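Sugar ABC transporter, periplasmic sugar-binding protein (Caulobacter crescentus, PDB 4IRX) is a periplasmic binding protein that captures myo-inositol and probably hands it to an ABC transporter for uptake into the cell. Local coordinates at residues Glu10-Phe15 with Lys66-Ala71; Leu37-Gln42 with Thr257-Ala262; Ala91-Asp96 with Ala270-Val275. One frame throughout, in Å; residues are numbered along the deposited sequence. Where two conformers were deposited one is given.

Contact 1. Residues Glu10-Phe15 with Lys66-Ala71; sequences EVVVSF and KVVIVA
I69 and V11 meet on one face of a parallel strand pair, while S14 faces the other side and ties the same two strands together through its backbone. Strands 10-15 and 67-70 run 4.8 Å apart at closest approach, their directions 20° from parallel, with V12 beside V68, V13 beside I69 and S14 beside V70. The hydrogen bonds alternate as parallel pairing requires: I69 N donates to V12 O, S14 N to I69 O, and A71 N to S14 O, each at 2.9 Å, so that S14 bonds through both its N and its O. Toward the start of the strands the pairing slackens, and V12 N reaches V67 O only weakly, at 3.5 Å; before that, a water bridges E10 O and K66 N.

I69 likewise uses both its N-H and its carbonyl on one neighbour. Its side chain places CG1 beside its own backbone N (chi1 -61°), which carries CD1 back along the strand to V11 CG1, 3.9 Å away, the two chains crossing at a slant. Helix 251-268 covers this face, with A262 and I266 on V11. On the opposite face S14 OG is held by Q53 of helix 50-62, whose NE2 also binds A71 O, and V68 CG1 lies 3.5 Å from V12 O.

Strand order 2-1-3 with helices on both faces is the classic Rossmann-like core of a periplasmic binding protein lobe. The chemistry implies a seam held by backbone hydrogen bonds between residues 12-14 and 69-71, with a water taking over at its N-terminal end; V11, V13 and I69 make one face apolar, whereas on the other V12, V68 and V70 flank the Q53-bound hydroxyl of S14.

Contact 2. Residues Leu37-Gln42 with Thr257-Ala262; sequences LGVKVQ and TALRQA
Backbone and backbone stay well apart here, L37 CA and R260 CA being the nearest pair at 7.7 Å, so that side chains alone bridge the turn at 37-39, the first residues of strand 40-45, and helix 251-268. The turn itself is a Schellman motif, in which G38, at positive phi, ends helix 21-37 and sends the chain into the edge strand of the sheet.

L259 is the side chain the others gather round. With CG swung anti to its backbone N (chi1 -168°), it sends its two methyls to different neighbours: CD1 lies 3.9 Å from V41 CG1, whereas CD2 meets V39 CG1 tip to tip at 4.0 Å. L37 comes alongside in the opposite sense, its CD1 4.0 Å from L259 CG. The same methyl touches R260 CG, also at 4.0 Å, across the arginine chain at roughly a right angle.

Shortening L259 to an alanine removes both methyls, which would probably leave V39 and V41 without their partner on the helix and open a gap beside L37.

L30 and A34 of helix 21-37 also touch L259, and A34 touches V39 and V41. Helix 251-268 lies across the sheet face and here also reaches the edge strand and the end of helix 21-37. The contact is apolar throughout, and the charged end of R260 goes on to a salt bridge from NE to E33 of helix 21-37.

Contact 3. Residues Ala91-Asp96 with Ala270-Val275; sequences AVISVD and AALKSV. With INS (1,2,3,4,5,6-hexahydroxy-cyclohexane), chain C.
L272 drives its CD1 methyl into strand 91-95 between A91 and I93. The leucine comes end-on: CD1 lies 3.7 Å from A91 CB and 4.0 Å from I93 CB, and between them it is 3.9 Å from V92 O, so a single methyl spans three consecutive residues. A91 and I93 both point their CB atoms at the loop, as alternate residues of a strand do, while V92 turns the other way. Placing CG beside its own N (chi1 -57°), L272 aims the extended chain straight at that row.

I93 reaches across to the loop, passing L272 in the opposite direction. Its CG1 lies anti to its backbone N (chi1 -174°), and CD1 ends 4.4 Å from K273 O. Q261 of helix 251-268 touches both I93 and L272 and accepts a hydrogen bond from K273 N through OE1.

This strand belongs to the mixed sheet of one lobe of the periplasmic binding protein fold, and residues 270-275 form the connection from helix 251-268 into strand 275-282. In such parallel alpha/beta sheets ligands commonly bind at the C-terminal ends of the strands, and here the chain passes straight from the packing at A91 and I93 to the sugar-alcohol site at D96.

The D96 carboxylate takes two neighbouring hydroxyls of myo-inositol, one on each oxygen: O1 donates to OD1 at 2.6 Å and O6 to OD2 at 2.5 Å. The two bonds probably help to fix how the ring is turned against the carboxylate. F22 and F23 pack against D96, and Q20, N139, D140, S145, S174 and D229 supply further hydrogen bonds to the ligand.

All three contacts belong to one sheet and its coverings, but they sit at different depths. Contact 1 is true core, every touching residue buried, and it is the one built on backbone hydrogen bonds. Contacts 2 and 3 are partly buried and apolar across their segments, joining the sheet to helix 251-268 and to the loop that follows it. Strands 10-15 and 67-70 lie side by side, with strand 40-45 flanking the former and strand 91-95 the latter, so backbone bonds carry contact 1 into both neighbours. Helix 251-268 and the loop after it are continuous, and Q261 joins contacts 2 and 3. Contact 3 alone extends to the bound ligand, where charge and hydroxyls replace methyl packing.

Contact 1. Residues Glu10-Phe15 with Lys66-Ala71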
# COMPACT_ATOMS: atom_id res chain seq x y z
N GLU A 10 -6.09 25.32 0.25
CA GLU A 10 -4.79 24.67 0.14
C GLU A 10 -4.74 23.52 1.11
O GLU A 10 -5.21 23.62 2.24
CB GLU A 10 -3.61 25.63 0.43
CG GLU A 10 -3.55 26.87 -0.48
CD GLU A 10 -2.15 27.35 -0.74
OE1 GLU A 10 -1.19 26.66 -0.32
OE2 GLU A 10 -2.02 28.42 -1.37
N VAL A 11 -4.16 22.41 0.65
CA VAL A 11 -3.99 21.24 1.50
C VAL A 11 -2.55 20.76 1.35
O VAL A 11 -2.00 20.78 0.24
CB VAL A 11 -5.00 20.12 1.10
CG1 VAL A 11 -4.73 18.78 1.80
CG2 VAL A 11 -6.44 20.57 1.41
N VAL A 12 -1.94 20.34 2.45
CA VAL A 12 -0.62 19.73 2.40
C VAL A 12 -0.82 18.23 2.39
O VAL A 12 -1.63 17.69 3.17
CB VAL A 12 0.27 20.16 3.60
CG1 VAL A 12 1.52 19.33 3.66
CG2 VAL A 12 0.62 21.64 3.49
N VAL A 13 -0.12 17.57 1.47
CA VAL A 13 -0.15 16.13 1.32
C VAL A 13 1.26 15.60 1.49
O VAL A 13 2.14 15.86 0.67
CB VAL A 13 -0.72 15.71 -0.04
CG1 VAL A 13 -0.89 14.20 -0.10
CG2 VAL A 13 -2.08 16.39 -0.24
N SER A 14 1.45 14.83 2.55
CA SER A 14 2.74 14.25 2.89
C SER A 14 2.82 12.76 2.56
O SER A 14 2.14 11.96 3.20
CB SER A 14 3.02 14.48 4.37
OG SER A 14 4.20 13.77 4.76
N PHE A 15 3.63 12.40 1.57
CA PHE A 15 3.79 11.00 1.17
C PHE A 15 4.96 10.36 1.88
O PHE A 15 5.96 11.02 2.11
CB PHE A 15 4.04 10.93 -0.35
CG PHE A 15 2.79 11.13 -1.18
CD1 PHE A 15 1.98 10.05 -1.49
CD2 PHE A 15 2.43 12.39 -1.66
CE1 PHE A 15 0.82 10.21 -2.24
CE2 PHE A 15 1.27 12.56 -2.41
CZ PHE A 15 0.47 11.47 -2.72
N LYS A 66 -4.27 23.98 7.45
CA LYS A 66 -5.38 23.67 8.34
C LYS A 66 -5.89 22.24 8.16
O LYS A 66 -6.58 21.71 9.04
CB LYS A 66 -6.54 24.68 8.21
CG LYS A 66 -6.12 26.13 8.45
CD LYS A 66 -5.61 26.32 9.87
CE LYS A 66 -6.73 26.31 10.89
NZ LYS A 66 -6.20 26.52 12.27
N VAL A 67 -5.56 21.62 7.01
CA VAL A 67 -5.77 20.18 6.83
C VAL A 67 -4.55 19.58 6.19
O VAL A 67 -4.00 20.14 5.23
CB VAL A 67 -6.99 19.87 5.92
CG1 VAL A 67 -7.22 18.37 5.89
CG2 VAL A 67 -8.23 20.59 6.41
N VAL A 68 -4.11 18.44 6.73
CA VAL A 68 -2.99 17.71 6.17
C VAL A 68 -3.45 16.29 5.90
O VAL A 68 -4.15 15.69 6.73
CB VAL A 68 -1.76 17.71 7.11
CG1 VAL A 68 -0.64 16.93 6.47
CG2 VAL A 68 -1.29 19.13 7.33
N ILE A 69 -3.11 15.76 4.72
CA ILE A 69 -3.34 14.36 4.39
C ILE A 69 -2.00 13.68 4.46
O ILE A 69 -1.05 14.15 3.87
CB ILE A 69 -3.93 14.21 2.99
CG1 ILE A 69 -5.29 14.94 2.90
CG2 ILE A 69 -4.06 12.77 2.61
CD1 ILE A 69 -5.82 15.08 1.46
N VAL A 70 -1.91 12.61 5.23
CA VAL A 70 -0.61 11.98 5.46
C VAL A 70 -0.64 10.47 5.21
O VAL A 70 -1.55 9.76 5.64
CB VAL A 70 -0.08 12.31 6.88
CG1 VAL A 70 -1.10 11.95 7.95
CG2 VAL A 70 1.26 11.63 7.15
N ALA A 71 0.34 10.00 4.45
CA ALA A 71 0.63 8.56 4.37
C ALA A 71 1.89 8.38 5.21
O ALA A 71 3.00 8.63 4.73
CB ALA A 71 0.86 8.12 2.93
O HOH W 1 -5.45 23.95 4.77

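Contact 2. Residues Leu37-Gln42 with Thr257-Ala262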
# COMPACT_ATOMS: atom_id res chain seq x y z
N LEU A 37 -11.21 20.40 -7.81
CA LEU A 37 -11.80 20.94 -6.60
C LEU A 37 -11.39 22.39 -6.35
O LEU A 37 -11.84 22.99 -5.37
CB LEU A 37 -11.44 20.06 -5.39
CG LEU A 37 -11.99 18.66 -5.47
CD1 LEU A 37 -11.53 17.86 -4.25
CD2 LEU A 37 -13.51 18.70 -5.58
N GLY A 38 -10.51 22.93 -7.19
CA GLY A 38 -10.02 24.29 -7.00
C GLY A 38 -9.19 24.44 -5.76
O GLY A 38 -9.20 25.49 -5.12
N VAL A 39 -8.45 23.40 -5.40
CA VAL A 39 -7.59 23.46 -4.22
C VAL A 39 -6.14 23.30 -4.63
O VAL A 39 -5.79 22.46 -5.46
CB VAL A 39 -8.04 22.42 -3.14
CG1 VAL A 39 -7.83 20.97 -3.59
CG2 VAL A 39 -7.37 22.67 -1.79
N LYS A 40 -5.26 24.11 -4.02
CA LYS A 40 -3.84 23.92 -4.25
C LYS A 40 -3.34 22.82 -3.32
O LYS A 40 -3.66 22.83 -2.13
CB LYS A 40 -3.07 25.22 -3.99
CG LYS A 40 -1.58 25.11 -4.35
CD LYS A 40 -0.84 26.43 -4.17
CE LYS A 40 0.57 26.37 -4.75
NZ LYS A 40 1.30 27.68 -4.59
N VAL A 41 -2.62 21.84 -3.86
CA VAL A 41 -1.99 20.86 -3.00
C VAL A 41 -0.49 21.07 -2.98
O VAL A 41 0.16 21.27 -4.02
CB VAL A 41 -2.35 19.37 -3.36
CG1 VAL A 41 -3.79 19.07 -2.99
CG2 VAL A 41 -2.06 19.06 -4.85
N GLN A 42 0.07 21.08 -1.77
CA GLN A 42 1.52 21.11 -1.67
C GLN A 42 1.96 19.72 -1.28
O GLN A 42 1.58 19.21 -0.23
CB GLN A 42 2.01 22.16 -0.67
CG GLN A 42 1.69 23.57 -1.12
CD GLN A 42 2.57 24.62 -0.46
OE1 GLN A 42 3.79 24.50 -0.47
NE2 GLN A 42 1.96 25.69 0.04
N THR A 257 -10.94 10.62 -2.20
CA THR A 257 -11.84 10.71 -1.07
C THR A 257 -11.24 11.52 0.06
O THR A 257 -11.93 12.35 0.67
CB THR A 257 -12.24 9.31 -0.59
OG1 THR A 257 -12.91 8.61 -1.65
CG2 THR A 257 -13.12 9.37 0.63
N ALA A 258 -9.95 11.29 0.34
CA ALA A 258 -9.30 12.11 1.37
C ALA A 258 -9.32 13.60 1.02
O ALA A 258 -9.59 14.44 1.88
CB ALA A 258 -7.87 11.63 1.62
N LEU A 259 -9.02 13.93 -0.24
CA LEU A 259 -9.01 15.33 -0.64
C LEU A 259 -10.40 15.94 -0.62
O LEU A 259 -10.55 17.09 -0.23
CB LEU A 259 -8.36 15.49 -2.02
CG LEU A 259 -8.07 16.93 -2.38
CD1 LEU A 259 -7.04 17.50 -1.40
CD2 LEU A 259 -7.57 16.98 -3.83
N ARG A 260 -11.41 15.19 -1.05
CA ARG A 260 -12.80 15.68 -1.00
C ARG A 260 -13.23 16.00 0.42
O ARG A 260 -13.84 17.04 0.66
CB ARG A 260 -13.77 14.68 -1.66
CG ARG A 260 -13.62 14.58 -3.16
CD ARG A 260 -14.21 13.27 -3.67
NE ARG A 260 -13.92 13.15 -5.08
CZ ARG A 260 -14.19 12.10 -5.83
NH1 ARG A 260 -14.74 11.01 -5.31
NH2 ARG A 260 -13.87 12.14 -7.13
N GLN A 261 -12.91 15.11 1.35
CA GLN A 261 -13.17 15.40 2.75
C GLN A 261 -12.40 16.63 3.22
O GLN A 261 -12.96 17.46 3.93
CB GLN A 261 -12.79 14.20 3.62
CG GLN A 261 -13.68 12.97 3.45
CD GLN A 261 -13.56 12.05 4.65
OE1 GLN A 261 -13.46 12.52 5.78
NE2 GLN A 261 -13.52 10.74 4.42
N ALA A 262 -11.14 16.75 2.84
CA ALA A 262 -10.35 17.93 3.24
C ALA A 262 -10.99 19.24 2.77
O ALA A 262 -11.04 20.21 3.52
CB ALA A 262 -8.93 17.80 2.70

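Contact 3. Residues Ala91-Asp96 with Ala270-Val275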
# COMPACT_ATOMS: atom_id res chain seq x y z
N ALA A 91 -6.37 19.85 11.17
CA ALA A 91 -7.04 18.55 10.98
C ALA A 91 -6.11 17.61 10.22
O ALA A 91 -5.42 18.01 9.27
CB ALA A 91 -8.35 18.72 10.25
N VAL A 92 -6.08 16.37 10.66
CA VAL A 92 -5.25 15.34 10.05
C VAL A 92 -6.11 14.16 9.58
O VAL A 92 -6.97 13.65 10.32
CB VAL A 92 -4.18 14.83 11.05
CG1 VAL A 92 -3.30 13.71 10.43
CG2 VAL A 92 -3.31 16.00 11.53
N ILE A 93 -5.86 13.73 8.35
CA ILE A 93 -6.46 12.51 7.84
C ILE A 93 -5.34 11.66 7.21
O ILE A 93 -4.45 12.18 6.53
CB ILE A 93 -7.62 12.82 6.87
CG1 ILE A 93 -8.37 11.55 6.44
CG2 ILE A 93 -7.12 13.61 5.69
CD1 ILE A 93 -9.72 11.86 5.81
N SER A 94 -5.37 10.36 7.47
CA SER A 94 -4.37 9.48 6.89
C SER A 94 -4.92 8.84 5.62
O SER A 94 -6.13 8.69 5.45
CB SER A 94 -3.89 8.42 7.90
OG SER A 94 -4.95 7.57 8.31
N VAL A 95 -4.01 8.49 4.72
CA VAL A 95 -4.36 7.80 3.49
C VAL A 95 -3.41 6.61 3.29
O VAL A 95 -2.22 6.68 3.62
CB VAL A 95 -4.36 8.75 2.26
CG1 VAL A 95 -2.95 9.17 1.89
CG2 VAL A 95 -5.05 8.06 1.05
N ASP A 96 -3.99 5.51 2.79
CA ASP A 96 -3.30 4.26 2.47
C ASP A 96 -2.92 3.42 3.67
O ASP A 96 -3.21 2.21 3.73
CB ASP A 96 -2.08 4.46 1.58
CG ASP A 96 -1.42 3.14 1.26
OD1 ASP A 96 -2.01 2.37 0.46
OD2 ASP A 96 -0.36 2.85 1.83
N ALA A 270 -17.01 20.48 7.98
CA ALA A 270 -17.49 19.10 8.02
C ALA A 270 -16.44 18.17 8.59
O ALA A 270 -15.24 18.31 8.31
CB ALA A 270 -17.85 18.66 6.64
N ALA A 271 -16.89 17.21 9.40
CA ALA A 271 -15.98 16.31 10.09
C ALA A 271 -15.32 15.36 9.11
O ALA A 271 -15.96 14.91 8.15
CB ALA A 271 -16.75 15.53 11.15
N LEU A 272 -14.04 15.08 9.35
CA LEU A 272 -13.30 14.05 8.60
C LEU A 272 -13.68 12.70 9.16
O LEU A 272 -13.80 12.55 10.38
CB LEU A 272 -11.79 14.26 8.74
CG LEU A 272 -11.28 15.62 8.29
CD1 LEU A 272 -9.78 15.76 8.56
CD2 LEU A 272 -11.56 15.79 6.79
N LYS A 273 -13.88 11.71 8.30
CA LYS A 273 -14.41 10.42 8.75
C LYS A 273 -13.63 9.29 8.07
O LYS A 273 -13.18 9.42 6.92
CB LYS A 273 -15.92 10.34 8.44
CG LYS A 273 -16.69 9.15 9.01
CD LYS A 273 -18.20 9.37 8.80
CE LYS A 273 -19.03 8.11 9.03
NZ LYS A 273 -20.49 8.34 8.71
N SER A 274 -13.45 8.18 8.78
CA SER A 274 -12.75 7.03 8.19
C SER A 274 -13.57 6.32 7.11
O SER A 274 -14.81 6.21 7.19
CB SER A 274 -12.39 6.02 9.29
OG SER A 274 -11.42 6.56 10.17
N VAL A 275 -12.88 5.86 6.07
CA VAL A 275 -13.51 5.11 4.99
C VAL A 275 -12.56 3.95 4.65
O VAL A 275 -11.39 4.19 4.43
CB VAL A 275 -13.69 5.98 3.74
CG1 VAL A 275 -14.27 5.15 2.59
CG2 VAL A 275 -14.55 7.22 4.03
C1 INS C . 0.56 0.48 -0.48
C2 INS C . 1.01 -0.19 -1.73
C3 INS C . 2.48 0.11 -1.94
C4 INS C . 3.28 -0.41 -0.79
C5 INS C . 2.88 0.27 0.47
C6 INS C . 1.40 0.10 0.72
O1 INS C . -0.80 0.20 -0.24
O2 INS C . 0.78 -1.57 -1.63
O3 INS C . 2.93 -0.43 -3.15
O4 INS C . 4.64 -0.26 -1.02
O5 INS C . 3.64 -0.23 1.52
O6 INS C . 1.01 0.72 1.92